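Long-range contact in meta cleavage compound hydrolase (Janthinobacterium, PDB 1J1I), which hydrolyses a carbon-carbon bond of the ring-opened meta-cleavage compound in carbazole degradation, probably releasing anthranilate: residues 29-43 against 59-73. Sequence-based numbering, arbitrary orientation.
Sequences RYLEAGKGQPVILIH and IPILARHYRVIAMDM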
ATOM      1  N   ARG A  29       9.929   6.889  28.923  1.00 18.45           N
ATOM      2  CA  ARG A  29      11.053   6.169  28.346  1.00 19.87           C
ATOM      3  C   ARG A  29      10.880   6.017  26.845  1.00 21.18           C
ATOM      4  O   ARG A  29       9.792   5.696  26.366  1.00 22.71           O
ATOM      5  CB  ARG A  29      11.164   4.776  28.973  1.00 22.25           C
ATOM      6  CG  ARG A  29      12.241   3.887  28.359  1.00 22.32           C
ATOM      7  CD  ARG A  29      11.623   2.682  27.670  1.00 27.10           C
ATOM      8  NE  ARG A  29      12.620   1.660  27.366  1.00 26.19           N
ATOM      9  CZ  ARG A  29      12.326   0.415  27.009  1.00 24.11           C
ATOM     10  NH1 ARG A  29      11.060   0.031  26.908  1.00 27.25           N
ATOM     11  NH2 ARG A  29      13.300  -0.452  26.768  1.00 22.02           N
ATOM     12  N   TYR A  30      11.955   6.255  26.104  1.00 20.63           N
ATOM     13  CA  TYR A  30      11.911   6.094  24.663  1.00 21.49           C
ATOM     14  C   TYR A  30      13.213   5.522  24.129  1.00 26.76           C
ATOM     15  O   TYR A  30      14.237   5.531  24.812  1.00 27.80           O
ATOM     16  CB  TYR A  30      11.596   7.423  23.954  1.00 17.76           C
ATOM     17  CG  TYR A  30      12.594   8.550  24.144  1.00 20.45           C
ATOM     18  CD1 TYR A  30      12.598   9.323  25.308  1.00 19.91           C
ATOM     19  CD2 TYR A  30      13.489   8.893  23.126  1.00 22.04           C
ATOM     20  CE1 TYR A  30      13.465  10.419  25.451  1.00 19.00           C
ATOM     21  CE2 TYR A  30      14.359   9.979  23.259  1.00 24.11           C
ATOM     22  CZ  TYR A  30      14.337  10.739  24.423  1.00 25.43           C
ATOM     23  OH  TYR A  30      15.176  11.828  24.546  1.00 24.10           O
ATOM     24  N   LEU A  31      13.146   5.001  22.911  1.00 22.77           N
ATOM     25  CA  LEU A  31      14.301   4.441  22.228  1.00 22.80           C
ATOM     26  C   LEU A  31      14.590   5.399  21.081  1.00 26.19           C
ATOM     27  O   LEU A  31      13.668   5.866  20.412  1.00 27.08           O
ATOM     28  CB  LEU A  31      13.966   3.053  21.675  1.00 26.23           C
ATOM     29  CG  LEU A  31      14.113   1.804  22.549  1.00 30.40           C
ATOM     30  CD1 LEU A  31      13.816   2.097  24.002  1.00 29.55           C
ATOM     31  CD2 LEU A  31      13.197   0.725  21.999  1.00 28.69           C
ATOM     32  N   GLU A  32      15.860   5.702  20.850  1.00 25.28           N
ATOM     33  CA  GLU A  32      16.209   6.618  19.775  1.00 24.77           C
ATOM     34  C   GLU A  32      17.344   6.117  18.896  1.00 25.79           C
ATOM     35  O   GLU A  32      18.290   5.488  19.374  1.00 24.55           O
ATOM     36  CB  GLU A  32      16.561   7.991  20.349  1.00 23.47           C
ATOM     37  CG  GLU A  32      17.163   8.941  19.331  1.00 29.73           C
ATOM     38  CD  GLU A  32      17.313  10.347  19.869  1.00 33.44           C
ATOM     39  OE1 GLU A  32      17.461  10.500  21.100  1.00 32.57           O
ATOM     40  OE2 GLU A  32      17.296  11.296  19.059  1.00 33.78           O
ATOM     41  N   ALA A  33      17.227   6.412  17.604  1.00 25.09           N
ATOM     42  CA  ALA A  33      18.215   6.025  16.605  1.00 28.16           C
ATOM     43  C   ALA A  33      17.994   6.836  15.335  1.00 29.73           C
ATOM     44  O   ALA A  33      16.859   7.169  14.990  1.00 28.84           O
ATOM     45  CB  ALA A  33      18.087   4.540  16.289  1.00 26.42           C
ATOM     46  N   GLY A  34      19.080   7.165  14.643  1.00 27.25           N
ATOM     47  CA  GLY A  34      18.952   7.907  13.403  1.00 29.23           C
ATOM     48  C   GLY A  34      18.985   9.419  13.481  1.00 30.41           C
ATOM     49  O   GLY A  34      18.988  10.009  14.559  1.00 32.42           O
ATOM     50  N   LYS A  35      18.995  10.039  12.306  1.00 29.16           N
ATOM     51  CA  LYS A  35      19.043  11.487  12.175  1.00 33.22           C
ATOM     52  C   LYS A  35      18.073  11.926  11.092  1.00 31.24           C
ATOM     53  O   LYS A  35      17.716  11.141  10.212  1.00 29.05           O
ATOM     54  CB  LYS A  35      20.454  11.924  11.782  1.00 37.74           C
ATOM     55  CG  LYS A  35      21.519  11.678  12.839  1.00 48.45           C
ATOM     56  CD  LYS A  35      22.910  11.602  12.215  1.00 53.11           C
ATOM     57  CE  LYS A  35      23.132  12.678  11.154  1.00 55.62           C
ATOM     58  NZ  LYS A  35      22.982  14.062  11.683  1.00 62.11           N
ATOM     59  N   GLY A  36      17.658  13.187  11.154  1.00 29.14           N
ATOM     60  CA  GLY A  36      16.736  13.710  10.165  1.00 28.40           C
ATOM     61  C   GLY A  36      15.365  14.010  10.740  1.00 27.57           C
ATOM     62  O   GLY A  36      15.228  14.272  11.937  1.00 26.44           O
ATOM     63  N   GLN A  37      14.353  13.980   9.878  1.00 27.58           N
ATOM     64  CA  GLN A  37      12.980  14.247  10.292  1.00 29.61           C
ATOM     65  C   GLN A  37      12.580  13.259  11.386  1.00 26.39           C
ATOM     66  O   GLN A  37      12.876  12.071  11.290  1.00 23.32           O
ATOM     67  CB  GLN A  37      12.035  14.108   9.096  1.00 28.83           C
ATOM     68  CG  GLN A  37      12.175  15.205   8.052  1.00 38.97           C
ATOM     69  CD  GLN A  37      11.676  16.547   8.554  1.00 48.34           C
ATOM     70  OE1 GLN A  37      12.267  17.146   9.453  1.00 46.66           O
ATOM     71  NE2 GLN A  37      10.576  17.023   7.976  1.00 52.13           N
ATOM     72  N   PRO A  38      11.900  13.740  12.434  1.00 23.19           N
ATOM     73  CA  PRO A  38      11.472  12.884  13.542  1.00 22.76           C
ATOM     74  C   PRO A  38      10.227  12.051  13.284  1.00 20.96           C
ATOM     75  O   PRO A  38       9.209  12.564  12.810  1.00 21.79           O
ATOM     76  CB  PRO A  38      11.243  13.881  14.663  1.00 25.07           C
ATOM     77  CG  PRO A  38      10.662  15.027  13.922  1.00 26.07           C
ATOM     78  CD  PRO A  38      11.609  15.151  12.744  1.00 24.49           C
ATOM     79  N   VAL A  39      10.329  10.768  13.624  1.00 20.61           N
ATOM     80  CA  VAL A  39       9.244   9.802  13.487  1.00 20.57           C
ATOM     81  C   VAL A  39       9.068   9.092  14.825  1.00 19.39           C
ATOM     82  O   VAL A  39      10.010   8.481  15.338  1.00 22.37           O
ATOM     83  CB  VAL A  39       9.559   8.726  12.429  1.00 21.04           C
ATOM     84  CG1 VAL A  39       8.406   7.729  12.348  1.00 19.02           C
ATOM     85  CG2 VAL A  39       9.805   9.376  11.084  1.00 22.72           C
ATOM     86  N   ILE A  40       7.860   9.168  15.380  1.00 18.09           N
ATOM     87  CA  ILE A  40       7.561   8.536  16.657  1.00 17.29           C
ATOM     88  C   ILE A  40       6.786   7.237  16.466  1.00 18.72           C
ATOM     89  O   ILE A  40       5.750   7.215  15.798  1.00 19.25           O
ATOM     90  CB  ILE A  40       6.720   9.464  17.557  1.00 22.88           C
ATOM     91  CG1 ILE A  40       7.488  10.762  17.831  1.00 29.41           C
ATOM     92  CG2 ILE A  40       6.362   8.741  18.861  1.00 25.70           C
ATOM     93  CD1 ILE A  40       6.740  11.743  18.720  1.00 31.88           C
ATOM     94  N   LEU A  41       7.294   6.160  17.057  1.00 18.70           N
ATOM     95  CA  LEU A  41       6.651   4.856  16.966  1.00 19.25           C
ATOM     96  C   LEU A  41       5.930   4.598  18.288  1.00 19.21           C
ATOM     97  O   LEU A  41       6.519   4.770  19.357  1.00 22.21           O
ATOM     98  CB  LEU A  41       7.706   3.768  16.703  1.00 17.00           C
ATOM     99  CG  LEU A  41       8.680   4.022  15.539  1.00 20.53           C
ATOM    100  CD1 LEU A  41       9.659   2.859  15.420  1.00 19.05           C
ATOM    101  CD2 LEU A  41       7.907   4.204  14.226  1.00 20.73           C
ATOM    102  N   ILE A  42       4.657   4.204  18.210  1.00 19.35           N
ATOM    103  CA  ILE A  42       3.855   3.930  19.404  1.00 20.74           C
ATOM    104  C   ILE A  42       3.396   2.479  19.406  1.00 22.31           C
ATOM    105  O   ILE A  42       2.636   2.060  18.533  1.00 21.11           O
ATOM    106  CB  ILE A  42       2.597   4.834  19.471  1.00 20.90           C
ATOM    107  CG1 ILE A  42       2.961   6.286  19.144  1.00 26.81           C
ATOM    108  CG2 ILE A  42       2.010   4.792  20.871  1.00 18.33           C
ATOM    109  CD1 ILE A  42       3.967   6.890  20.088  1.00 39.42           C
ATOM    110  N   HIS A  43       3.858   1.723  20.398  1.00 19.58           N
ATOM    111  CA  HIS A  43       3.533   0.307  20.545  1.00 18.49           C
ATOM    112  C   HIS A  43       2.046   0.048  20.809  1.00 19.40           C
ATOM    113  O   HIS A  43       1.289   0.964  21.129  1.00 20.77           O
ATOM    114  CB  HIS A  43       4.374  -0.288  21.684  1.00 19.18           C
ATOM    115  CG  HIS A  43       4.090   0.321  23.024  1.00 22.70           C
ATOM    116  ND1 HIS A  43       3.025  -0.072  23.809  1.00 18.01           N
ATOM    117  CD2 HIS A  43       4.693   1.333  23.692  1.00 21.68           C
ATOM    118  CE1 HIS A  43       2.985   0.672  24.899  1.00 21.80           C
ATOM    119  NE2 HIS A  43       3.985   1.534  24.853  1.00 22.05           N
ATOM    120  N   ILE A  59      13.166  -0.307  13.829  1.00 26.73           N
ATOM    121  CA  ILE A  59      13.968   0.875  14.113  1.00 25.31           C
ATOM    122  C   ILE A  59      15.203   1.054  13.223  1.00 24.33           C
ATOM    123  O   ILE A  59      15.389   2.122  12.649  1.00 21.15           O
ATOM    124  CB  ILE A  59      14.404   0.913  15.598  1.00 23.29           C
ATOM    125  CG1 ILE A  59      13.170   1.011  16.496  1.00 24.43           C
ATOM    126  CG2 ILE A  59      15.307   2.121  15.852  1.00 27.11           C
ATOM    127  CD1 ILE A  59      13.467   0.828  17.974  1.00 26.03           C
ATOM    128  N   PRO A  60      16.045   0.007  13.075  1.00 29.10           N
ATOM    129  CA  PRO A  60      17.256   0.087  12.248  1.00 28.92           C
ATOM    130  C   PRO A  60      16.973   0.536  10.825  1.00 27.93           C
ATOM    131  O   PRO A  60      17.677   1.376  10.266  1.00 29.62           O
ATOM    132  CB  PRO A  60      17.793  -1.346  12.289  1.00 31.88           C
ATOM    133  CG  PRO A  60      17.316  -1.840  13.631  1.00 35.39           C
ATOM    134  CD  PRO A  60      15.878  -1.370  13.565  1.00 30.58           C
ATOM    135  N   ILE A  61      15.933  -0.041  10.241  1.00 26.34           N
ATOM    136  CA  ILE A  61      15.563   0.280   8.875  1.00 24.18           C
ATOM    137  C   ILE A  61      15.134   1.736   8.737  1.00 23.36           C
ATOM    138  O   ILE A  61      15.625   2.464   7.870  1.00 25.84           O
ATOM    139  CB  ILE A  61      14.420  -0.639   8.391  1.00 23.26           C
ATOM    140  CG1 ILE A  61      14.843  -2.106   8.528  1.00 29.24           C
ATOM    141  CG2 ILE A  61      14.071  -0.320   6.953  1.00 27.86           C
ATOM    142  CD1 ILE A  61      13.725  -3.102   8.274  1.00 25.14           C
ATOM    143  N   LEU A  62      14.220   2.166   9.596  1.00 23.76           N
ATOM    144  CA  LEU A  62      13.737   3.537   9.536  1.00 23.31           C
ATOM    145  C   LEU A  62      14.843   4.539   9.873  1.00 20.85           C
ATOM    146  O   LEU A  62      14.930   5.608   9.268  1.00 23.23           O
ATOM    147  CB  LEU A  62      12.547   3.712  10.487  1.00 23.12           C
ATOM    148  CG  LEU A  62      11.326   2.842  10.166  1.00 24.57           C
ATOM    149  CD1 LEU A  62      10.232   3.086  11.190  1.00 26.49           C
ATOM    150  CD2 LEU A  62      10.823   3.160   8.762  1.00 32.82           C
ATOM    151  N   ALA A  63      15.695   4.174  10.823  1.00 25.71           N
ATOM    152  CA  ALA A  63      16.782   5.041  11.263  1.00 25.64           C
ATOM    153  C   ALA A  63      17.799   5.374  10.169  1.00 31.74           C
ATOM    154  O   ALA A  63      18.636   6.262  10.337  1.00 26.81           O
ATOM    155  CB  ALA A  63      17.486   4.415  12.462  1.00 26.49           C
ATOM    156  N   ARG A  64      17.734   4.666   9.048  1.00 33.17           N
ATOM    157  CA  ARG A  64      18.655   4.944   7.956  1.00 33.69           C
ATOM    158  C   ARG A  64      18.249   6.240   7.262  1.00 31.96           C
ATOM    159  O   ARG A  64      19.048   6.845   6.546  1.00 32.14           O
ATOM    160  CB  ARG A  64      18.642   3.803   6.934  1.00 34.06           C
ATOM    161  CG  ARG A  64      20.002   3.171   6.701  1.00 47.85           C
ATOM    162  CD  ARG A  64      20.217   1.954   7.584  1.00 50.22           C
ATOM    163  NE  ARG A  64      19.381   0.830   7.165  1.00 55.66           N
ATOM    164  CZ  ARG A  64      19.447  -0.389   7.692  1.00 55.93           C
ATOM    165  NH1 ARG A  64      20.313  -0.652   8.662  1.00 54.03           N
ATOM    166  NH2 ARG A  64      18.647  -1.349   7.245  1.00 53.17           N
ATOM    167  N   HIS A  65      17.012   6.676   7.492  1.00 26.92           N
ATOM    168  CA  HIS A  65      16.509   7.881   6.841  1.00 29.39           C
ATOM    169  C   HIS A  65      15.849   8.914   7.751  1.00 29.02           C
ATOM    170  O   HIS A  65      15.609  10.040   7.321  1.00 28.37           O
ATOM    171  CB  HIS A  65      15.512   7.481   5.751  1.00 32.75           C
ATOM    172  CG  HIS A  65      16.053   6.480   4.778  1.00 42.28           C
ATOM    173  ND1 HIS A  65      17.046   6.785   3.873  1.00 42.06           N
ATOM    174  CD2 HIS A  65      15.758   5.172   4.589  1.00 42.78           C
ATOM    175  CE1 HIS A  65      17.340   5.706   3.168  1.00 45.04           C
ATOM    176  NE2 HIS A  65      16.574   4.714   3.582  1.00 44.19           N
ATOM    177  N   TYR A  66      15.544   8.537   8.991  1.00 25.83           N
ATOM    178  CA  TYR A  66      14.892   9.463   9.919  1.00 25.03           C
ATOM    179  C   TYR A  66      15.381   9.323  11.351  1.00 23.06           C
ATOM    180  O   TYR A  66      16.076   8.369  11.696  1.00 23.87           O
ATOM    181  CB  TYR A  66      13.374   9.229   9.941  1.00 27.66           C
ATOM    182  CG  TYR A  66      12.684   9.401   8.616  1.00 26.13           C
ATOM    183  CD1 TYR A  66      12.603   8.349   7.705  1.00 28.91           C
ATOM    184  CD2 TYR A  66      12.152  10.635   8.251  1.00 21.99           C
ATOM    185  CE1 TYR A  66      12.010   8.527   6.455  1.00 29.14           C
ATOM    186  CE2 TYR A  66      11.560  10.825   7.008  1.00 29.91           C
ATOM    187  CZ  TYR A  66      11.494   9.769   6.114  1.00 28.77           C
ATOM    188  OH  TYR A  66      10.933   9.967   4.876  1.00 28.72           O
ATOM    189  N   ARG A  67      15.005  10.294  12.181  1.00 22.69           N
ATOM    190  CA  ARG A  67      15.332  10.254  13.600  1.00 23.08           C
ATOM    191  C   ARG A  67      14.161   9.462  14.177  1.00 23.40           C
ATOM    192  O   ARG A  67      13.042   9.972  14.262  1.00 24.24           O
ATOM    193  CB  ARG A  67      15.348  11.660  14.207  1.00 22.87           C
ATOM    194  CG  ARG A  67      15.715  11.674  15.684  1.00 22.76           C
ATOM    195  CD  ARG A  67      15.560  13.054  16.301  1.00 26.07           C
ATOM    196  NE  ARG A  67      15.833  13.023  17.734  1.00 27.28           N
ATOM    197  CZ  ARG A  67      15.570  14.019  18.573  1.00 24.98           C
ATOM    198  NH1 ARG A  67      15.018  15.139  18.128  1.00 23.55           N
ATOM    199  NH2 ARG A  67      15.863  13.890  19.859  1.00 26.13           N
ATOM    200  N   VAL A  68      14.416   8.214  14.555  1.00 20.00           N
ATOM    201  CA  VAL A  68      13.376   7.345  15.091  1.00 20.33           C
ATOM    202  C   VAL A  68      13.265   7.422  16.611  1.00 21.14           C
ATOM    203  O   VAL A  68      14.253   7.261  17.328  1.00 22.77           O
ATOM    204  CB  VAL A  68      13.626   5.885  14.682  1.00 23.12           C
ATOM    205  CG1 VAL A  68      12.504   5.006  15.194  1.00 17.06           C
ATOM    206  CG2 VAL A  68      13.750   5.784  13.160  1.00 23.55           C
ATOM    207  N   ILE A  69      12.047   7.652  17.090  1.00 20.46           N
ATOM    208  CA  ILE A  69      11.773   7.774  18.520  1.00 20.64           C
ATOM    209  C   ILE A  69      10.620   6.837  18.892  1.00 21.27           C
ATOM    210  O   ILE A  69       9.465   7.103  18.556  1.00 22.23           O
ATOM    211  CB  ILE A  69      11.378   9.235  18.869  1.00 19.94           C
ATOM    212  CG1 ILE A  69      12.515  10.200  18.495  1.00 22.33           C
ATOM    213  CG2 ILE A  69      11.003   9.344  20.343  1.00 18.41           C
ATOM    214  CD1 ILE A  69      13.763  10.114  19.374  1.00 27.37           C
ATOM    215  N   ALA A  70      10.943   5.737  19.569  1.00 20.96           N
ATOM    216  CA  ALA A  70       9.943   4.759  19.993  1.00 17.20           C
ATOM    217  C   ALA A  70       9.596   5.044  21.454  1.00 20.49           C
ATOM    218  O   ALA A  70      10.397   4.785  22.351  1.00 22.89           O
ATOM    219  CB  ALA A  70      10.496   3.340  19.839  1.00 18.12           C
ATOM    220  N   MET A  71       8.393   5.567  21.677  1.00 19.30           N
ATOM    221  CA  MET A  71       7.923   5.959  23.010  1.00 20.70           C
ATOM    222  C   MET A  71       7.011   4.963  23.721  1.00 21.67           C
ATOM    223  O   MET A  71       6.081   4.436  23.122  1.00 19.87           O
ATOM    224  CB  MET A  71       7.176   7.295  22.898  1.00 20.25           C
ATOM    225  CG  MET A  71       6.633   7.864  24.213  1.00 17.88           C
ATOM    226  SD  MET A  71       5.218   8.993  23.954  1.00 21.60           S
ATOM    227  CE  MET A  71       3.842   7.814  24.084  1.00 19.89           C
ATOM    228  N   ASP A  72       7.276   4.722  25.005  1.00 18.97           N
ATOM    229  CA  ASP A  72       6.417   3.843  25.797  1.00 16.45           C
ATOM    230  C   ASP A  72       5.240   4.691  26.267  1.00 20.73           C
ATOM    231  O   ASP A  72       5.433   5.774  26.829  1.00 21.32           O
ATOM    232  CB  ASP A  72       7.154   3.300  27.028  1.00 21.40           C
ATOM    233  CG  ASP A  72       8.023   2.100  26.714  1.00 22.30           C
ATOM    234  OD1 ASP A  72       8.083   1.681  25.532  1.00 23.61           O
ATOM    235  OD2 ASP A  72       8.647   1.578  27.662  1.00 24.29           O
ATOM    236  N   MET A  73       4.023   4.214  26.028  1.00 19.50           N
ATOM    237  CA  MET A  73       2.845   4.952  26.454  1.00 18.60           C
ATOM    238  C   MET A  73       2.704   4.983  27.971  1.00 23.23           C
ATOM    239  O   MET A  73       3.287   4.169  28.689  1.00 17.18           O
ATOM    240  CB  MET A  73       1.570   4.334  25.873  1.00 20.02           C
ATOM    241  CG  MET A  73       1.395   4.516  24.366  1.00 18.48           C
ATOM    242  SD  MET A  73      -0.222   3.931  23.829  1.00 23.39           S
ATOM    243  CE  MET A  73       0.073   2.163  23.764  1.00 17.58           C
TER
HETATM  244  O   HOH W   1      19.182   8.938   9.553  1.00 38.04           O
HETATM  245  O   HOH W   2      14.960  12.688   7.555  1.00 25.96           O
HETATM  246  O   HOH W   3       6.775   2.400  20.862  1.00 17.11           O
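Glu32 and Arg67 meet on one face of the sheet, where strand 67-71 lies between strand 29-33, antiparallel to it, and strand 38-42, parallel to it. Leu31 and Ala70 exchange backbone bonds on one flank; Val39 and Leu41 bracket Ile69 on the other. This 2-4-3 strand order belongs to the alpha/beta-hydrolase fold. With its chain extended and CG opposite the backbone N, Arg67 brings NE to 2.6 Å from Glu32 OE2, on the anti side of the carboxylate and tilted out of its plane; NH2 adds a weak bond to the same oxygen and also bonds Asn103. The two flat groups are turned 27° apart. Ile69 lies alongside Glu32, its CD1 3.6 Å from Glu32 CD, while its CG2 reaches Tyr30 CD2 at 3.8 Å. Replacing Glu32 with an alanine would probably leave Arg67 NE without its carboxylate mate and thin the cover over Ile69 CD1. On the other face, Leu41 CD1 presses on Val68 CG1 at 3.6 Å, and Ile59 of helix 59-62 drops its CG2 onto Ala33 CB at 3.7 Å, closing the helix over the strands. At the C-terminal end of strand 67-71, Arg29 NH1 approaches Asp72 OD2 from the syn side at 3.0 Å, the guanidinium and carboxylate planes 71° apart; Glu18 and Glu50 also pair with this guanidinium, and Ser51 bonds Asp72 OD1. The His43 ring, set between backbone N and carbonyl carbon (chi1 63°), accepts the N-H of Met73 at NE2, 2.9 Å from Met73 N, the donor tilted from the ring plane. As acceptor NE2 offers a lone pair rather than a proton, so His43 is probably neutral here and probably helps to hold the loop carrying Met73, whose side chain lies about 7 Å from that of the probable nucleophile Ser114.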